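Local coordinates for protein 23S rRNA-specific endonuclease VapC20 (Mycobacterium tuberculosis H37Rv, PDB 5WZF) that cleaves 23S ribosomal RNA in the sarcin-ricin loop as the toxin of a type II toxin-antitoxin pair and uses magnesium as cofactor, at residues E92-E97 and V117-G122; R105-S108 and S114-V117; A23-A28 and G34-L39; L60-R63 and A69-A72. All coordinates share one frame; numbering follows the deposited sequence.

All four contacts lie in the PIN domain. Interactions 1 and 2 both use helix 109-121 and share V117. They touch where Q94 OE1 packs on A116 CB at 3.8 Å. Interactions 3 and 4 also touch, with A23 CB against L60 CD2 at 3.7 Å, and L61 CD2 reaches A23 O and N27 CB. The centres of interactions 1 and 3 are about 27 Å apart, on opposite sides of the chain's centre. D18 and D111 are the predicted magnesium ligands. Interaction 2 comes nearest to them, with the F115 side chain about 4 Å from that of D111. Interaction 4 is remote from this site.

Interaction 1: residues E92-E97 and V117-G122; sequences EEQAWE and VMRKKG
The guanidinium of R119 meets Q94 at its edge, where Q94 OE1 and CD lie close to its plane. Segment 92-97 stacks on neither of its faces. The Q94 amide plane is turned 45° from that of the guanidinium. Both side chains are exposed at the surface. R119 NH2 donates a fairly straight hydrogen bond to Q94 OE1 at 2.9 Å. The donor stands above the Q94 carbonyl plane, 47° out of it, so the bond is well placed for the arginine but less so for the amide. R119 NE is 3.7 Å from Q94 OE1, and only NH2 makes the bond. Here helix 89-101 faces helix 109-121, two successive helices of the PIN domain. The Q94 chain is extended, with CG anti to the backbone N (chi1 -176°), and this carries the amide across to the second helix. The bend of R119 at chi3 turns its guanidinium toward helix 89-101, and its chain crosses that of Q94 obliquely; R119 also packs on W98. Elsewhere between the two helices the packing is by smaller groups, with A95 on A112 and T113. Next along the helix, K120 points its CB toward 92-97, but its chain leads off, and NZ makes a salt bridge with E85.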
loop_
_atom_site.group_PDB
_atom_site.type_symbol
_atom_site.label_atom_id
_atom_site.label_comp_id
_atom_site.label_asym_id
_atom_site.label_seq_id
_atom_site.Cartn_x
_atom_site.Cartn_y
_atom_site.Cartn_z
ATOM N N GLU B 92 -9.266 6.246 -6.285
ATOM C CA GLU B 92 -8.049 6.697 -5.617
ATOM C C GLU B 92 -8.003 8.221 -5.499
ATOM O O GLU B 92 -7.574 8.754 -4.480
ATOM C CB GLU B 92 -6.802 6.195 -6.353
ATOM C CG GLU B 92 -6.464 4.749 -6.054
ATOM C CD GLU B 92 -5.050 4.375 -6.467
ATOM O OE1 GLU B 92 -4.357 5.223 -7.062
ATOM O OE2 GLU B 92 -4.637 3.237 -6.183
ATOM N N GLU B 93 -8.446 8.920 -6.538
ATOM C CA GLU B 93 -8.424 10.378 -6.504
ATOM C C GLU B 93 -9.387 10.895 -5.436
ATOM O O GLU B 93 -9.100 11.881 -4.754
ATOM C CB GLU B 93 -8.773 10.959 -7.874
ATOM C CG GLU B 93 -8.807 12.481 -7.919
ATOM C CD GLU B 93 -7.460 13.116 -7.614
ATOM O OE1 GLU B 93 -6.422 12.444 -7.805
ATOM O OE2 GLU B 93 -7.443 14.287 -7.178
ATOM N N GLN B 94 -10.523 10.222 -5.281
ATOM C CA GLN B 94 -11.467 10.589 -4.232
ATOM C C GLN B 94 -10.843 10.325 -2.868
ATOM O O GLN B 94 -11.031 11.100 -1.931
ATOM C CB GLN B 94 -12.779 9.820 -4.369
ATOM C CG GLN B 94 -13.832 10.252 -3.357
ATOM C CD GLN B 94 -15.059 9.368 -3.371
ATOM O OE1 GLN B 94 -15.072 8.303 -2.758
ATOM N NE2 GLN B 94 -16.098 9.806 -4.073
ATOM N N ALA B 95 -10.092 9.232 -2.767
ATOM C CA ALA B 95 -9.391 8.898 -1.533
ATOM C C ALA B 95 -8.354 9.959 -1.176
ATOM O O ALA B 95 -8.198 10.308 -0.007
ATOM C CB ALA B 95 -8.729 7.535 -1.652
ATOM N N TRP B 96 -7.646 10.474 -2.178
ATOM C CA TRP B 96 -6.657 11.522 -1.938
ATOM C C TRP B 96 -7.314 12.816 -1.452
ATOM O O TRP B 96 -6.827 13.451 -0.511
ATOM C CB TRP B 96 -5.841 11.811 -3.203
ATOM C CG TRP B 96 -4.733 10.829 -3.487
ATOM C CD1 TRP B 96 -4.630 10.001 -4.567
ATOM C CD2 TRP B 96 -3.569 10.590 -2.687
ATOM N NE1 TRP B 96 -3.476 9.255 -4.487
ATOM C CE2 TRP B 96 -2.807 9.598 -3.341
ATOM C CE3 TRP B 96 -3.101 11.110 -1.474
ATOM C CZ2 TRP B 96 -1.601 9.121 -2.829
ATOM C CZ3 TRP B 96 -1.903 10.635 -0.968
ATOM C CH2 TRP B 96 -1.168 9.649 -1.644
ATOM N N GLU B 97 -8.405 13.209 -2.103
ATOM C CA GLU B 97 -9.128 14.415 -1.710
ATOM C C GLU B 97 -9.649 14.252 -0.291
ATOM O O GLU B 97 -9.626 15.191 0.506
ATOM C CB GLU B 97 -10.282 14.705 -2.676
ATOM C CG GLU B 97 -9.843 14.953 -4.109
ATOM C CD GLU B 97 -11.011 15.112 -5.063
ATOM O OE1 GLU B 97 -12.171 15.011 -4.611
ATOM O OE2 GLU B 97 -10.767 15.338 -6.267
ATOM N N VAL B 117 -14.077 2.500 -1.213
ATOM C CA VAL B 117 -14.663 1.292 -1.781
ATOM C C VAL B 117 -16.002 0.998 -1.110
ATOM O O VAL B 117 -16.984 0.676 -1.779
ATOM C CB VAL B 117 -13.726 0.068 -1.634
ATOM C CG1 VAL B 117 -14.458 -1.218 -2.006
ATOM C CG2 VAL B 117 -12.476 0.238 -2.498
ATOM N N MET B 118 -16.041 1.123 0.216
ATOM C CA MET B 118 -17.257 0.824 0.964
ATOM C C MET B 118 -18.375 1.806 0.612
ATOM O O MET B 118 -19.535 1.415 0.500
ATOM C CB MET B 118 -16.983 0.839 2.473
ATOM C CG MET B 118 -16.054 -0.282 2.945
ATOM S SD MET B 118 -15.706 -0.245 4.721
ATOM C CE MET B 118 -17.307 -0.683 5.402
ATOM N N ARG B 119 -18.020 3.076 0.427
ATOM C CA ARG B 119 -18.995 4.073 0.001
ATOM C C ARG B 119 -19.527 3.738 -1.389
ATOM O O ARG B 119 -20.725 3.833 -1.645
ATOM C CB ARG B 119 -18.389 5.480 0.007
ATOM C CG ARG B 119 -18.109 6.050 1.389
ATOM C CD ARG B 119 -17.884 7.563 1.334
ATOM N NE ARG B 119 -16.739 7.937 0.505
ATOM C CZ ARG B 119 -15.480 7.975 0.935
ATOM N NH1 ARG B 119 -15.196 7.658 2.193
ATOM N NH2 ARG B 119 -14.504 8.330 0.108
ATOM N N LYS B 120 -18.625 3.343 -2.282
ATOM C CA LYS B 120 -19.003 2.988 -3.645
ATOM C C LYS B 120 -19.920 1.770 -3.673
ATOM O O LYS B 120 -20.905 1.736 -4.411
ATOM C CB LYS B 120 -17.752 2.720 -4.491
ATOM C CG LYS B 120 -18.046 2.107 -5.854
ATOM C CD LYS B 120 -16.769 1.722 -6.591
ATOM C CE LYS B 120 -17.080 1.029 -7.913
ATOM N NZ LYS B 120 -15.840 0.700 -8.678
ATOM N N LYS B 121 -19.596 0.775 -2.855
ATOM C CA LYS B 121 -20.315 -0.493 -2.870
ATOM C C LYS B 121 -21.501 -0.519 -1.910
ATOM O O LYS B 121 -22.264 -1.484 -1.887
ATOM C CB LYS B 121 -19.359 -1.638 -2.539
ATOM C CG LYS B 121 -18.253 -1.825 -3.561
ATOM C CD LYS B 121 -18.822 -2.236 -4.907
ATOM C CE LYS B 121 -17.721 -2.532 -5.913
ATOM N NZ LYS B 121 -18.275 -2.993 -7.220
ATOM N N GLY B 122 -21.655 0.538 -1.120
ATOM C CA GLY B 122 -22.766 0.624 -0.188
ATOM C C GLY B 122 -22.601 -0.320 0.986
ATOM O O GLY B 122 -23.578 -0.827 1.537
#

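Interaction 2: residues R105-S108 and S114-V117; sequences REYS and SFAV
Y107 sits in an extended loop and F115 on helix 109-121, with their CA atoms 10.5 Å apart, so the two rings must span the gap. Both side chains start toward each other. The rings form an offset edge-to-face pair, with planes at 87° and centroids 5.7 Å apart. The edge of F115 is directed at the face of Y107. F115 CE2 does the touching: it lies 3.7 Å from Y107 CD1 and 3.8 Å from Y107 CE1. The approach is offset, obliquely past the CD1-CE1 side of the tyrosine. F115 CZ follows at 4.1 Å from Y107 CE1. In F115, chi1 of -57° puts CG anti to the carbonyl carbon, which sends the ring out from the helix toward the loop. R105 CG lies on the other face of Y107, offset toward the rim, and R105 NH2 forms a salt bridge with D132. W98 meets both rings edge to face, and F133 meets F115 in the same way. The loop then enters the helix at S108, an N-cap whose OG bonds to D111 N. The result is a buried aromatic cluster of the PIN domain, beside D111 of the predicted magnesium site.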
loop_
_atom_site.group_PDB
_atom_site.type_symbol
_atom_site.label_atom_id
_atom_site.label_comp_id
_atom_site.label_asym_id
_atom_site.label_seq_id
_atom_site.Cartn_x
_atom_site.Cartn_y
_atom_site.Cartn_z
ATOM N N ARG B 105 -7.817 13.338 12.254
ATOM C CA ARG B 105 -7.312 12.063 12.756
ATOM C C ARG B 105 -6.324 11.465 11.759
ATOM O O ARG B 105 -6.458 11.672 10.555
ATOM C CB ARG B 105 -8.471 11.096 13.012
ATOM C CG ARG B 105 -8.076 9.728 13.551
ATOM C CD ARG B 105 -9.285 8.805 13.599
ATOM N NE ARG B 105 -8.917 7.408 13.815
ATOM C CZ ARG B 105 -9.059 6.764 14.969
ATOM N NH1 ARG B 105 -9.570 7.384 16.026
ATOM N NH2 ARG B 105 -8.697 5.493 15.065
ATOM N N GLU B 106 -5.330 10.736 12.256
ATOM C CA GLU B 106 -4.358 10.092 11.376
ATOM C C GLU B 106 -4.986 8.930 10.617
ATOM O O GLU B 106 -5.357 7.921 11.215
ATOM C CB GLU B 106 -3.145 9.597 12.169
ATOM C CG GLU B 106 -2.101 8.905 11.299
ATOM C CD GLU B 106 -0.936 8.337 12.093
ATOM O OE1 GLU B 106 -0.745 8.741 13.260
ATOM O OE2 GLU B 106 -0.206 7.485 11.544
ATOM N N TYR B 107 -5.106 9.076 9.300
ATOM C CA TYR B 107 -5.601 7.998 8.446
ATOM C C TYR B 107 -4.545 7.592 7.424
ATOM O O TYR B 107 -3.852 8.448 6.873
ATOM C CB TYR B 107 -6.882 8.413 7.718
ATOM C CG TYR B 107 -8.103 8.524 8.600
ATOM C CD1 TYR B 107 -8.736 7.385 9.085
ATOM C CD2 TYR B 107 -8.639 9.761 8.930
ATOM C CE1 TYR B 107 -9.858 7.478 9.888
ATOM C CE2 TYR B 107 -9.761 9.866 9.730
ATOM C CZ TYR B 107 -10.368 8.723 10.206
ATOM O OH TYR B 107 -11.488 8.823 11.003
ATOM N N SER B 108 -4.431 6.290 7.175
ATOM C CA SER B 108 -3.514 5.781 6.163
ATOM C C SER B 108 -4.148 5.866 4.786
ATOM O O SER B 108 -5.367 5.964 4.662
ATOM C CB SER B 108 -3.125 4.331 6.457
ATOM O OG SER B 108 -4.182 3.449 6.117
ATOM N N SER B 114 -10.066 2.147 1.301
ATOM C CA SER B 114 -11.031 1.181 1.809
ATOM C C SER B 114 -12.367 1.866 2.055
ATOM O O SER B 114 -13.416 1.347 1.678
ATOM C CB SER B 114 -10.520 0.525 3.089
ATOM O OG SER B 114 -9.421 -0.322 2.801
ATOM N N PHE B 115 -12.317 3.041 2.677
ATOM C CA PHE B 115 -13.523 3.819 2.942
ATOM C C PHE B 115 -14.236 4.145 1.637
ATOM O O PHE B 115 -15.461 4.076 1.553
ATOM C CB PHE B 115 -13.192 5.116 3.688
ATOM C CG PHE B 115 -12.470 4.908 4.990
ATOM C CD1 PHE B 115 -12.567 3.704 5.676
ATOM C CD2 PHE B 115 -11.693 5.923 5.531
ATOM C CE1 PHE B 115 -11.901 3.517 6.875
ATOM C CE2 PHE B 115 -11.026 5.745 6.729
ATOM C CZ PHE B 115 -11.125 4.538 7.402
ATOM N N ALA B 116 -13.454 4.502 0.623
ATOM C CA ALA B 116 -13.997 4.870 -0.679
ATOM C C ALA B 116 -14.661 3.685 -1.367
ATOM O O ALA B 116 -15.685 3.841 -2.035
ATOM C CB ALA B 116 -12.900 5.450 -1.564
ATOM N N VAL B 117 -14.077 2.500 -1.213
ATOM C CA VAL B 117 -14.663 1.292 -1.781
ATOM C C VAL B 117 -16.002 0.998 -1.110
ATOM O O VAL B 117 -16.984 0.676 -1.779
ATOM C CB VAL B 117 -13.726 0.068 -1.634
ATOM C CG1 VAL B 117 -14.458 -1.218 -2.006
ATOM C CG2 VAL B 117 -12.476 0.238 -2.498
#

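Interaction 3: residues A23-A28 and G34-L39; sequences AALGNA and GTAKRL
The carbonyl O of A24 accepts a hydrogen bond from H33 ND1, which ties the end of helix 19-25 to the start of helix 33-41. These are the first two helices of the PIN domain, and a short loop turns the chain from one to the other. No hydrogen bond joins the two segments themselves, so the rest of the contact is apolar. The helices come close at L25 and A36, whose CA atoms are 5.3 Å apart. Alanines make this possible. A36 CB points toward the first helix and meets A24 CB at 3.9 Å. It also lies 3.9 Å from L25 N, against the backbone. F21 of the first helix packs on A36 as well, and A24 also touches F129.

L25 extends the contact along the second helix. A chi1 of -169° places its CG anti to N and beside the carbonyl carbon, and CD1 is thereby carried alongside A36. CD1 lies 4.0 Å from A36 CB and 3.9 Å from K37 N, so one methyl group rests on the A36-K37 peptide. Further along, L25 also touches W40. The first helix ends here: G26 leaves the helical path, and N27 OD1 bonds to G29 N in the loop. The second helix runs on regularly, with R38 N bonded to G34 O. At the exposed rim, K37 CG is held beside its own backbone N (chi1 -74°) and closes the contact against L25 CD1 at 3.9 Å.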
loop_
_atom_site.group_PDB
_atom_site.type_symbol
_atom_site.label_atom_id
_atom_site.label_comp_id
_atom_site.label_asym_id
_atom_site.label_seq_id
_atom_site.Cartn_x
_atom_site.Cartn_y
_atom_site.Cartn_z
ATOM N N ALA B 23 -4.691 -10.147 8.736
ATOM C CA ALA B 23 -3.459 -10.423 9.467
ATOM C C ALA B 23 -3.723 -11.273 10.700
ATOM O O ALA B 23 -2.934 -12.155 11.033
ATOM C CB ALA B 23 -2.775 -9.128 9.860
ATOM N N ALA B 24 -4.831 -10.999 11.382
ATOM C CA ALA B 24 -5.210 -11.790 12.545
ATOM C C ALA B 24 -5.624 -13.201 12.134
ATOM O O ALA B 24 -5.333 -14.168 12.830
ATOM C CB ALA B 24 -6.338 -11.111 13.312
ATOM N N LEU B 25 -6.312 -13.313 11.004
ATOM C CA LEU B 25 -6.801 -14.612 10.551
ATOM C C LEU B 25 -5.659 -15.488 10.044
ATOM O O LEU B 25 -5.643 -16.699 10.275
ATOM C CB LEU B 25 -7.859 -14.436 9.457
ATOM C CG LEU B 25 -8.652 -15.689 9.080
ATOM C CD1 LEU B 25 -9.465 -16.180 10.271
ATOM C CD2 LEU B 25 -9.553 -15.416 7.886
ATOM N N GLY B 26 -4.702 -14.869 9.360
ATOM C CA GLY B 26 -3.610 -15.603 8.743
ATOM C C GLY B 26 -2.394 -15.794 9.630
ATOM O O GLY B 26 -1.368 -16.301 9.180
ATOM N N ASN B 27 -2.506 -15.387 10.889
ATOM C CA ASN B 27 -1.424 -15.546 11.853
ATOM C C ASN B 27 -1.952 -16.157 13.142
ATOM O O ASN B 27 -2.598 -15.477 13.937
ATOM C CB ASN B 27 -0.751 -14.199 12.125
ATOM C CG ASN B 27 0.296 -14.265 13.228
ATOM O OD1 ASN B 27 0.795 -15.336 13.580
ATOM N ND2 ASN B 27 0.646 -13.104 13.768
ATOM N N ALA B 28 -1.671 -17.441 13.344
ATOM C CA ALA B 28 -2.165 -18.162 14.513
ATOM C C ALA B 28 -1.585 -17.604 15.809
ATOM O O ALA B 28 -2.130 -17.829 16.890
ATOM C CB ALA B 28 -1.853 -19.647 14.388
ATOM N N GLY B 34 -8.087 -16.052 17.452
ATOM C CA GLY B 34 -9.289 -16.764 17.847
ATOM C C GLY B 34 -10.540 -15.974 17.518
ATOM O O GLY B 34 -11.504 -16.513 16.978
ATOM N N THR B 35 -10.512 -14.683 17.839
ATOM C CA THR B 35 -11.627 -13.787 17.551
ATOM C C THR B 35 -11.886 -13.701 16.051
ATOM O O THR B 35 -13.036 -13.693 15.607
ATOM C CB THR B 35 -11.366 -12.374 18.105
ATOM O OG1 THR B 35 -11.249 -12.433 19.533
ATOM C CG2 THR B 35 -12.502 -11.433 17.737
ATOM N N ALA B 36 -10.808 -13.639 15.274
ATOM C CA ALA B 36 -10.910 -13.592 13.819
ATOM C C ALA B 36 -11.580 -14.847 13.261
ATOM O O ALA B 36 -12.449 -14.761 12.393
ATOM C CB ALA B 36 -9.530 -13.410 13.194
ATOM N N LYS B 37 -11.177 -16.012 13.760
ATOM C CA LYS B 37 -11.735 -17.270 13.273
ATOM C C LYS B 37 -13.227 -17.373 13.569
ATOM O O LYS B 37 -13.992 -17.881 12.751
ATOM C CB LYS B 37 -10.998 -18.468 13.877
ATOM C CG LYS B 37 -9.615 -18.697 13.290
ATOM C CD LYS B 37 -9.117 -20.105 13.578
ATOM C CE LYS B 37 -9.044 -20.376 15.068
ATOM N NZ LYS B 37 -8.478 -21.724 15.349
ATOM N N ARG B 38 -13.638 -16.888 14.737
ATOM C CA ARG B 38 -15.050 -16.912 15.106
ATOM C C ARG B 38 -15.857 -15.997 14.190
ATOM O O ARG B 38 -16.939 -16.362 13.729
ATOM C CB ARG B 38 -15.240 -16.504 16.569
ATOM C CG ARG B 38 -14.709 -17.524 17.568
ATOM C CD ARG B 38 -15.202 -17.237 18.981
ATOM N NE ARG B 38 -14.721 -15.957 19.495
ATOM C CZ ARG B 38 -13.558 -15.790 20.115
ATOM N NH1 ARG B 38 -12.748 -16.824 20.303
ATOM N NH2 ARG B 38 -13.201 -14.588 20.551
ATOM N N LEU B 39 -15.323 -14.809 13.924
ATOM C CA LEU B 39 -15.972 -13.866 13.022
ATOM C C LEU B 39 -16.050 -14.414 11.602
ATOM O O LEU B 39 -17.054 -14.241 10.914
ATOM C CB LEU B 39 -15.232 -12.528 13.017
ATOM C CG LEU B 39 -15.469 -11.631 14.229
ATOM C CD1 LEU B 39 -14.499 -10.457 14.224
ATOM C CD2 LEU B 39 -16.907 -11.146 14.233
#

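Interaction 4: residues L60-R63 and A69-A72; sequences LLNR and AAVA
N62 and A70 make the tight part of this contact. Their CA atoms are 4.9 Å apart, and N62 CB meets A70 CB at 3.7 Å. A70 CB also lies 3.8 Å from N62 N, so the methyl group is pressed against the backbone of the first helix. The amide group of N62 stands over the same methyl, with OD1 4.1 Å from A70 CB. With chi1 at -162°, the N62 chain leaves anti to the main-chain N, which leads the amide outward past the alanine.

L61 packs less closely. Its CB is 4.1 Å from A70 CA and 4.4 Å from A70 CB. Its chi1 of -73° sets CG anti to the carbonyl carbon, and CD1 reaches along the second helix to 3.9 Å from A69 O. L61 also touches A73, one turn further on. In contrast to the buried N62 and A70, A69 is looser still and partly exposed. Its CB points toward the first helix, but A69 CB comes no nearer than 4.7 Å, to L61 O.

The two segments belong to helices 51-63 and 67-74 of the PIN domain. A short connection joins them and carries the modified cysteine at position 65, an S-hydroxycysteine. W58, further back on the first helix, packs on A70 and V71.

No hydrogen bond crosses between the segments. Small alanines and aliphatic carbons let the helices approach closely. N62 ND2 bonds to the backbone of the other protein chain of the assembly. Apolar contact therefore joins the helices, while the ND2 end of the asparagine faces that interface.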
loop_
_atom_site.group_PDB
_atom_site.type_symbol
_atom_site.label_atom_id
_atom_site.label_comp_id
_atom_site.label_asym_id
_atom_site.label_seq_id
_atom_site.Cartn_x
_atom_site.Cartn_y
_atom_site.Cartn_z
ATOM N N LEU B 60 2.626 -7.112 5.852
ATOM C CA LEU B 60 2.533 -7.297 7.295
ATOM C C LEU B 60 2.830 -8.741 7.711
ATOM O O LEU B 60 3.618 -8.980 8.627
ATOM C CB LEU B 60 1.143 -6.874 7.779
ATOM C CG LEU B 60 0.913 -6.772 9.286
ATOM C CD1 LEU B 60 1.954 -5.878 9.927
ATOM C CD2 LEU B 60 -0.484 -6.241 9.560
ATOM N N LEU B 61 2.206 -9.699 7.029
ATOM C CA LEU B 61 2.407 -11.115 7.337
ATOM C C LEU B 61 3.824 -11.588 6.998
ATOM O O LEU B 61 4.398 -12.414 7.711
ATOM C CB LEU B 61 1.379 -11.971 6.594
ATOM C CG LEU B 61 -0.058 -11.901 7.127
ATOM C CD1 LEU B 61 -0.982 -12.809 6.326
ATOM C CD2 LEU B 61 -0.088 -12.272 8.596
ATOM N N ASN B 62 4.384 -11.062 5.913
ATOM C CA ASN B 62 5.739 -11.425 5.510
ATOM C C ASN B 62 6.741 -10.942 6.555
ATOM O O ASN B 62 7.734 -11.612 6.844
ATOM C CB ASN B 62 6.067 -10.839 4.130
ATOM C CG ASN B 62 7.249 -11.522 3.469
ATOM O OD1 ASN B 62 7.561 -12.670 3.773
ATOM N ND2 ASN B 62 7.911 -10.817 2.561
ATOM N N ARG B 63 6.456 -9.782 7.135
ATOM C CA ARG B 63 7.317 -9.202 8.160
ATOM C C ARG B 63 7.181 -9.913 9.502
ATOM O O ARG B 63 8.179 -10.234 10.144
ATOM C CB ARG B 63 7.009 -7.711 8.336
ATOM C CG ARG B 63 7.541 -6.840 7.213
ATOM C CD ARG B 63 7.119 -5.384 7.353
ATOM N NE ARG B 63 7.744 -4.553 6.324
ATOM C CZ ARG B 63 7.326 -3.339 5.979
ATOM N NH1 ARG B 63 6.268 -2.806 6.575
ATOM N NH2 ARG B 63 7.962 -2.664 5.030
ATOM N N ALA B 69 3.536 -17.803 5.380
ATOM C CA ALA B 69 2.289 -17.224 5.862
ATOM C C ALA B 69 1.779 -16.155 4.898
ATOM O O ALA B 69 0.574 -16.033 4.666
ATOM C CB ALA B 69 2.478 -16.642 7.249
ATOM N N ALA B 70 2.708 -15.391 4.334
ATOM C CA ALA B 70 2.368 -14.318 3.410
ATOM C C ALA B 70 1.783 -14.882 2.116
ATOM O O ALA B 70 0.866 -14.306 1.535
ATOM C CB ALA B 70 3.597 -13.461 3.120
ATOM N N VAL B 71 2.301 -16.026 1.681
ATOM C CA VAL B 71 1.819 -16.665 0.460
ATOM C C VAL B 71 0.335 -17.028 0.589
ATOM O O VAL B 71 -0.424 -16.957 -0.381
ATOM C CB VAL B 71 2.666 -17.912 0.126
ATOM C CG1 VAL B 71 1.973 -18.792 -0.893
ATOM C CG2 VAL B 71 4.033 -17.485 -0.386
ATOM N N ALA B 72 -0.080 -17.374 1.801
ATOM C CA ALA B 72 -1.485 -17.660 2.067
ATOM C C ALA B 72 -2.365 -16.453 1.748
ATOM O O ALA B 72 -3.452 -16.595 1.189
ATOM C CB ALA B 72 -1.673 -18.085 3.511
#